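Local coordinates for protein ribulose bisphosphate carboxylase (PDB 6HUN) that probably adds carbon dioxide and water to ribulose 1,5-bisphosphate, yielding two molecules of 3-phosphoglycerate, as a magnesium-dependent type III Rubisco of an archaeal AMP-degradation pathway, at residues T348-Y356 and E367-P378. Numbering follows the deposited sequence.
Sequences TRIVREQYY and EQPWSNIKPVFP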
loop_
_atom_site.group_PDB
_atom_site.type_symbol
_atom_site.label_atom_id
_atom_site.label_comp_id
_atom_site.label_asym_id
_atom_site.label_seq_id
_atom_site.Cartn_x
_atom_site.Cartn_y
_atom_site.Cartn_z
ATOM N N THR A 348 20.802 3.567 4.696
ATOM C CA THR A 348 21.322 4.941 4.582
ATOM C C THR A 348 22.153 5.083 3.317
ATOM O O THR A 348 22.058 6.098 2.615
ATOM C CB THR A 348 22.196 5.337 5.805
ATOM O OG1 THR A 348 23.454 4.665 5.733
ATOM C CG2 THR A 348 21.481 5.020 7.127
ATOM N N ARG A 349 22.930 4.047 2.969
ATOM C CA ARG A 349 23.728 4.181 1.755
ATOM C C ARG A 349 22.856 4.286 0.525
ATOM O O ARG A 349 23.121 5.111 -0.352
ATOM C CB ARG A 349 24.713 3.012 1.572
ATOM C CG ARG A 349 25.880 2.972 2.529
ATOM C CD ARG A 349 26.724 1.700 2.254
ATOM N NE ARG A 349 27.343 1.800 0.931
ATOM C CZ ARG A 349 27.493 0.807 0.049
ATOM N NH1 ARG A 349 28.073 1.069 -1.123
ATOM N NH2 ARG A 349 27.084 -0.435 0.324
ATOM N N ILE A 350 21.795 3.483 0.441
ATOM C CA ILE A 350 21.021 3.524 -0.805
ATOM C C ILE A 350 20.240 4.848 -0.962
ATOM O O ILE A 350 19.988 5.280 -2.087
ATOM C CB ILE A 350 20.087 2.302 -0.923
ATOM C CG1 ILE A 350 19.547 2.179 -2.386
ATOM C CG2 ILE A 350 18.857 2.361 0.084
ATOM C CD1 ILE A 350 20.689 1.918 -3.428
ATOM N N VAL A 351 19.857 5.522 0.122
ATOM C CA VAL A 351 19.137 6.786 -0.037
ATOM C C VAL A 351 20.067 7.993 -0.141
ATOM O O VAL A 351 19.635 9.046 -0.659
ATOM C CB VAL A 351 18.089 7.015 1.086
ATOM C CG1 VAL A 351 17.123 5.800 1.190
ATOM C CG2 VAL A 351 18.755 7.251 2.450
ATOM N N ARG A 352 21.349 7.891 0.309
ATOM C CA ARG A 352 22.209 9.073 0.276
ATOM C C ARG A 352 23.216 9.054 -0.858
ATOM O O ARG A 352 23.703 10.121 -1.237
ATOM C CB ARG A 352 23.013 9.229 1.574
ATOM C CG ARG A 352 22.143 9.523 2.753
ATOM C CD ARG A 352 23.103 10.151 3.813
ATOM N NE ARG A 352 24.157 9.223 4.245
ATOM C CZ ARG A 352 24.530 9.077 5.521
ATOM N NH1 ARG A 352 23.888 9.742 6.463
ATOM N NH2 ARG A 352 25.492 8.233 5.875
ATOM N N GLU A 353 23.658 7.890 -1.307
ATOM C CA GLU A 353 24.798 7.842 -2.224
ATOM C C GLU A 353 24.440 8.185 -3.662
ATOM O O GLU A 353 23.303 8.028 -4.116
ATOM C CB GLU A 353 25.433 6.477 -2.167
ATOM C CG GLU A 353 26.187 6.344 -0.860
ATOM C CD GLU A 353 26.985 5.084 -0.789
ATOM O OE1 GLU A 353 26.662 4.125 -1.529
ATOM O OE2 GLU A 353 27.903 5.031 0.035
ATOM N N GLN A 354 25.444 8.685 -4.395
ATOM C CA GLN A 354 25.220 8.897 -5.818
ATOM C C GLN A 354 25.461 7.640 -6.638
ATOM O O GLN A 354 24.970 7.546 -7.771
ATOM C CB GLN A 354 26.117 10.041 -6.349
ATOM C CG GLN A 354 25.445 11.416 -6.208
ATOM C CD GLN A 354 23.893 11.365 -6.304
ATOM O OE1 GLN A 354 23.208 11.592 -5.294
ATOM N NE2 GLN A 354 23.344 11.130 -7.514
ATOM N N TYR A 355 26.206 6.688 -6.088
ATOM C CA TYR A 355 26.534 5.444 -6.772
ATOM C C TYR A 355 26.617 4.370 -5.692
ATOM O O TYR A 355 27.625 4.254 -5.005
ATOM C CB TYR A 355 27.830 5.541 -7.561
ATOM C CG TYR A 355 27.855 4.612 -8.756
ATOM C CD1 TYR A 355 27.530 3.257 -8.616
ATOM C CD2 TYR A 355 28.186 5.078 -10.029
ATOM C CE1 TYR A 355 27.535 2.389 -9.707
ATOM C CE2 TYR A 355 28.210 4.216 -11.128
ATOM C CZ TYR A 355 27.882 2.874 -10.962
ATOM O OH TYR A 355 27.891 2.014 -12.050
ATOM N N TYR A 356 25.557 3.591 -5.560
ATOM C CA TYR A 356 25.532 2.519 -4.581
ATOM C C TYR A 356 26.179 1.261 -5.145
ATOM O O TYR A 356 25.802 0.801 -6.221
ATOM C CB TYR A 356 24.076 2.210 -4.169
ATOM C CG TYR A 356 23.999 0.996 -3.244
ATOM C CD1 TYR A 356 23.733 -0.280 -3.747
ATOM C CD2 TYR A 356 24.188 1.126 -1.863
ATOM C CE1 TYR A 356 23.658 -1.394 -2.906
ATOM C CE2 TYR A 356 24.143 0.030 -1.016
ATOM C CZ TYR A 356 23.841 -1.226 -1.539
ATOM O OH TYR A 356 23.831 -2.299 -0.696
ATOM N N GLU A 367 24.007 -3.320 -7.644
ATOM C CA GLU A 367 24.664 -2.035 -7.864
ATOM C C GLU A 367 23.636 -1.069 -8.456
ATOM O O GLU A 367 22.772 -1.491 -9.223
ATOM C CB GLU A 367 25.877 -2.281 -8.776
ATOM C CG GLU A 367 26.264 -1.166 -9.662
ATOM C CD GLU A 367 27.437 -1.554 -10.532
ATOM O OE1 GLU A 367 28.399 -2.188 -10.023
ATOM O OE2 GLU A 367 27.368 -1.251 -11.740
ATOM N N GLN A 368 23.690 0.243 -8.069
ATOM C CA GLN A 368 22.697 1.230 -8.511
ATOM C C GLN A 368 23.321 2.630 -8.631
ATOM O O GLN A 368 23.508 3.309 -7.613
ATOM C CB GLN A 368 21.479 1.275 -7.573
ATOM C CG GLN A 368 20.471 2.341 -8.020
ATOM C CD GLN A 368 19.736 1.916 -9.287
ATOM O OE1 GLN A 368 18.903 0.987 -9.247
ATOM N NE2 GLN A 368 20.013 2.569 -10.383
ATOM N N PRO A 369 23.604 3.116 -9.854
ATOM C CA PRO A 369 23.904 4.550 -10.013
ATOM C C PRO A 369 22.631 5.379 -9.895
ATOM O O PRO A 369 21.527 4.934 -10.214
ATOM C CB PRO A 369 24.513 4.661 -11.434
ATOM C CG PRO A 369 24.365 3.285 -12.087
ATOM C CD PRO A 369 23.442 2.446 -11.158
ATOM N N TRP A 370 22.784 6.597 -9.402
ATOM C CA TRP A 370 21.632 7.460 -9.149
ATOM C C TRP A 370 21.743 8.742 -9.962
ATOM O O TRP A 370 21.410 9.834 -9.488
ATOM C CB TRP A 370 21.524 7.783 -7.657
ATOM C CG TRP A 370 21.006 6.682 -6.813
ATOM C CD1 TRP A 370 21.718 5.831 -6.041
ATOM C CD2 TRP A 370 19.640 6.362 -6.625
ATOM N NE1 TRP A 370 20.892 4.972 -5.365
ATOM C CE2 TRP A 370 19.592 5.271 -5.715
ATOM C CE3 TRP A 370 18.445 6.855 -7.175
ATOM C CZ2 TRP A 370 18.406 4.690 -5.326
ATOM C CZ3 TRP A 370 17.244 6.270 -6.734
ATOM C CH2 TRP A 370 17.250 5.213 -5.833
ATOM N N SER A 371 22.272 8.632 -11.177
ATOM C CA SER A 371 22.431 9.819 -12.007
ATOM C C SER A 371 21.129 10.621 -12.065
ATOM O O SER A 371 20.055 10.043 -12.282
ATOM C CB SER A 371 22.850 9.363 -13.402
ATOM O OG SER A 371 23.663 10.329 -13.993
ATOM N N ASN A 372 21.210 11.928 -11.766
ATOM C CA ASN A 372 20.060 12.842 -11.793
ATOM C C ASN A 372 19.006 12.601 -10.694
ATOM O O ASN A 372 17.830 12.935 -10.876
ATOM C CB ASN A 372 19.354 12.792 -13.152
ATOM C CG ASN A 372 20.314 13.067 -14.281
ATOM O OD1 ASN A 372 20.355 12.336 -15.273
ATOM N ND2 ASN A 372 21.144 14.087 -14.100
ATOM N N ILE A 373 19.331 11.958 -9.588
ATOM C CA ILE A 373 18.361 11.761 -8.500
ATOM C C ILE A 373 19.068 12.242 -7.222
ATOM O O ILE A 373 20.063 11.663 -6.839
ATOM C CB ILE A 373 17.929 10.282 -8.352
ATOM C CG1 ILE A 373 17.356 9.667 -9.660
ATOM C CG2 ILE A 373 16.946 10.140 -7.171
ATOM C CD1 ILE A 373 16.011 10.107 -10.038
ATOM N N LYS A 374 18.552 13.312 -6.585
ATOM C CA LYS A 374 19.255 13.916 -5.451
ATOM C C LYS A 374 19.242 12.947 -4.275
ATOM O O LYS A 374 18.381 12.073 -4.229
ATOM C CB LYS A 374 18.534 15.183 -5.016
ATOM C CG LYS A 374 18.796 16.406 -6.039
ATOM C CD LYS A 374 17.875 17.518 -5.789
ATOM C CE LYS A 374 18.317 18.743 -6.723
ATOM N NZ LYS A 374 17.319 19.801 -6.646
ATOM N N PRO A 375 20.218 13.043 -3.385
ATOM C CA PRO A 375 20.200 12.223 -2.161
ATOM C C PRO A 375 19.099 12.635 -1.190
ATOM O O PRO A 375 18.640 13.773 -1.145
ATOM C CB PRO A 375 21.582 12.453 -1.551
ATOM C CG PRO A 375 21.987 13.791 -2.057
ATOM C CD PRO A 375 21.378 13.967 -3.446
ATOM N N VAL A 376 18.727 11.686 -0.353
ATOM C CA VAL A 376 17.633 11.802 0.608
ATOM C C VAL A 376 18.247 11.898 2.013
ATOM O O VAL A 376 19.187 11.177 2.293
ATOM C CB VAL A 376 16.729 10.543 0.492
ATOM C CG1 VAL A 376 15.764 10.509 1.644
ATOM C CG2 VAL A 376 15.992 10.635 -0.901
ATOM N N PHE A 377 17.630 12.670 2.926
ATOM C CA PHE A 377 18.014 12.657 4.363
ATOM C C PHE A 377 17.482 11.404 5.050
ATOM O O PHE A 377 16.269 11.262 5.197
ATOM C CB PHE A 377 17.429 13.866 5.092
ATOM C CG PHE A 377 18.404 14.986 5.358
ATOM C CD1 PHE A 377 19.605 14.769 6.089
ATOM C CD2 PHE A 377 18.119 16.261 4.903
ATOM C CE1 PHE A 377 20.508 15.821 6.350
ATOM C CE2 PHE A 377 19.006 17.296 5.136
ATOM C CZ PHE A 377 20.196 17.095 5.831
ATOM N N PRO A 378 18.332 10.525 5.556
ATOM C CA PRO A 378 17.843 9.447 6.414
ATOM C C PRO A 378 17.402 10.066 7.723
ATOM O O PRO A 378 18.025 11.020 8.227
ATOM C CB PRO A 378 19.077 8.546 6.630
ATOM C CG PRO A 378 20.088 9.015 5.684
ATOM C CD PRO A 378 19.783 10.458 5.309
#
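With CG of Tyr-355 turned opposite its own backbone N (chi1 -152°), the phenol lies alongside Pro-369, while CG of Trp-370, set beside its backbone N (chi1 -75°), carries the indole to the end of helix 339-352. Pro-369 suits its place because, in this non-hydrogen-bonded antiparallel pair, it needs no N-H; its CB makes a CH-pi contact 3.8 Å from the Tyr-355 ring centroid. CG of Glu-367 meets the edge of that ring, and Tyr-355 OH gives a weak hydrogen bond to Glu-367 OE2 (3.3 Å). An alanine in place of Tyr-355 would probably leave Pro-369 without its aromatic cover and Glu-367 without this phenol partner. Tyr-356 and Gln-368 complete the two-stranded hairpin by reciprocal backbone bonds, the nearly straight one from Gln-368 N to Tyr-356 O (2.9 Å, 170°). Beyond it, Trp-370 N bonds to Gln-354 O (2.9 Å), and CD1 of Ile-350 touches the indole edge at NE1 (3.6 Å). Just before barrel strand 377-380, Val-376 N bonds to Val-351 O (2.8 Å), where the branched carbons CB of Val-351 and Val-376 meet. Pro-378 lies across the aliphatic part of Arg-352, whose guanidinium reaches the carbonyls of Met-396 and Asp-399. Backbone bonds and apolar faces thus join the helix end to the barrel strand of this TIM-barrel domain; the hairpin rests on its backbone bonds, the Tyr-355 hydroxyl adding only a weak one.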